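Local coordinates for hypothetical protein, similar to alpha-acetolactate decarboxylase (Staphylococcus aureus subsp. aureus, PDB 1XV2) that probably catalyses the decarboxylation of alpha-acetolactate to acetoin, as a zinc-containing member of the alpha-acetolactate decarboxylase family, at residues A[48-53]-A[157-162]. Residues are numbered along the deposited sequence; the frame is centred on the assembly and turned at random.
Sequences EVIFLD and AIVGFF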
# COMPACT_ATOMS: atom_id res chain seq x y z
N GLU A 48 16.78 16.25 4.23
CA GLU A 48 15.57 15.89 4.95
C GLU A 48 14.50 16.95 4.80
O GLU A 48 14.72 18.11 5.14
CB GLU A 48 15.90 15.74 6.43
CG GLU A 48 17.12 14.88 6.71
CD GLU A 48 16.92 13.44 6.31
OE1 GLU A 48 15.75 13.06 6.08
OE2 GLU A 48 17.91 12.69 6.23
N VAL A 49 13.33 16.55 4.30
CA VAL A 49 12.23 17.48 4.15
C VAL A 49 11.26 17.31 5.31
O VAL A 49 10.90 16.20 5.68
CB VAL A 49 11.45 17.24 2.84
CG1 VAL A 49 10.27 18.20 2.74
CG2 VAL A 49 12.38 17.43 1.65
N ILE A 50 10.86 18.43 5.91
CA ILE A 50 9.90 18.39 7.01
C ILE A 50 8.73 19.30 6.64
O ILE A 50 8.92 20.50 6.44
CB ILE A 50 10.49 18.91 8.35
CG1 ILE A 50 11.76 18.15 8.72
CG2 ILE A 50 9.45 18.76 9.46
CD1 ILE A 50 13.01 18.65 8.01
N PHE A 51 7.54 18.72 6.51
CA PHE A 51 6.35 19.51 6.20
C PHE A 51 5.76 19.90 7.55
O PHE A 51 5.29 19.05 8.30
CB PHE A 51 5.35 18.68 5.40
CG PHE A 51 5.80 18.36 4.00
CD1 PHE A 51 6.08 19.37 3.09
CD2 PHE A 51 5.93 17.03 3.59
CE1 PHE A 51 6.49 19.07 1.79
CE2 PHE A 51 6.33 16.73 2.29
CZ PHE A 51 6.61 17.75 1.39
N LEU A 52 5.80 21.19 7.86
CA LEU A 52 5.30 21.68 9.13
C LEU A 52 4.45 22.93 8.97
O LEU A 52 4.91 23.95 8.47
CB LEU A 52 6.48 21.97 10.06
CG LEU A 52 6.15 22.29 11.52
CD1 LEU A 52 5.44 21.10 12.16
CD2 LEU A 52 7.44 22.60 12.27
N ASP A 53 3.20 22.85 9.42
CA ASP A 53 2.27 23.97 9.33
C ASP A 53 2.15 24.49 7.90
O ASP A 53 2.20 25.70 7.67
CB ASP A 53 2.72 25.11 10.25
CG ASP A 53 2.70 24.73 11.72
OD1 ASP A 53 1.66 24.25 12.21
OD2 ASP A 53 3.74 24.92 12.39
N ALA A 157 9.68 20.72 16.91
CA ALA A 157 8.60 19.78 16.68
C ALA A 157 9.05 18.58 15.87
O ALA A 157 9.84 18.69 14.94
CB ALA A 157 7.45 20.48 15.95
N ILE A 158 8.53 17.42 16.27
CA ILE A 158 8.81 16.17 15.57
C ILE A 158 7.52 15.82 14.85
O ILE A 158 6.44 15.91 15.43
CB ILE A 158 9.11 15.00 16.54
CG1 ILE A 158 10.46 15.20 17.23
CG2 ILE A 158 9.06 13.69 15.78
CD1 ILE A 158 10.80 14.08 18.21
N VAL A 159 7.63 15.44 13.59
CA VAL A 159 6.46 15.04 12.82
C VAL A 159 6.83 13.75 12.12
O VAL A 159 7.99 13.54 11.76
CB VAL A 159 6.04 16.11 11.77
CG1 VAL A 159 5.73 17.43 12.46
CG2 VAL A 159 7.13 16.29 10.73
N GLY A 160 5.85 12.87 11.95
CA GLY A 160 6.13 11.62 11.29
C GLY A 160 4.91 10.74 11.16
O GLY A 160 3.78 11.18 11.39
N PHE A 161 5.14 9.49 10.79
CA PHE A 161 4.05 8.54 10.60
C PHE A 161 4.41 7.16 11.10
O PHE A 161 5.58 6.78 11.15
CB PHE A 161 3.72 8.44 9.11
CG PHE A 161 3.35 9.75 8.49
CD1 PHE A 161 2.08 10.29 8.67
CD2 PHE A 161 4.28 10.45 7.72
CE1 PHE A 161 1.74 11.51 8.10
CE2 PHE A 161 3.95 11.67 7.15
CZ PHE A 161 2.68 12.21 7.34
N PHE A 162 3.38 6.40 11.45
CA PHE A 162 3.56 5.04 11.90
C PHE A 162 3.00 4.17 10.79
O PHE A 162 1.89 4.40 10.31
CB PHE A 162 2.79 4.77 13.19
CG PHE A 162 2.87 3.35 13.65
CD1 PHE A 162 3.99 2.89 14.35
CD2 PHE A 162 1.85 2.45 13.36
CE1 PHE A 162 4.09 1.56 14.76
CE2 PHE A 162 1.94 1.11 13.76
CZ PHE A 162 3.07 0.67 14.46
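Two beta-sheets of the alpha-acetolactate decarboxylase fold pack against each other where Ile50 and Leu52 of strand 48-52 meet Val159 of strand 154-163. The strands run nearly at right angles, 99° between their directions, with their axes 8.0 Å apart at closest approach. No hydrogen bond links the two segments, and the join is made mostly by methyl groups. Val159 is the wedge, splitting its two methyls between Ile50 and Leu52: its CG2 meets CG2 of Ile50 at 3.6 Å, while its CG1 lies 3.7 Å from CD1 of Leu52. CG2 of Val159 also lies 4.1 Å from the backbone O of Phe51. In Ile50, with chi1 at -55°, CG2 stands anti to the backbone N and meets Val159. The second methyl of Leu52, CD2, faces CB of Ala157 at a looser 4.2 Å. The zinc ion held by His176, His178 and His189 lies about 8 Å from the Ile50 side chain. Ile50 also touches His178, whose ND1 is hydrogen-bonded to the backbone O of Val49. Strand 48-52 sits between strands 37-42 and 55-59, and Leu37 of the former packs on Val159; strand 154-163 pairs with 113-118, 120-127 and 174-181.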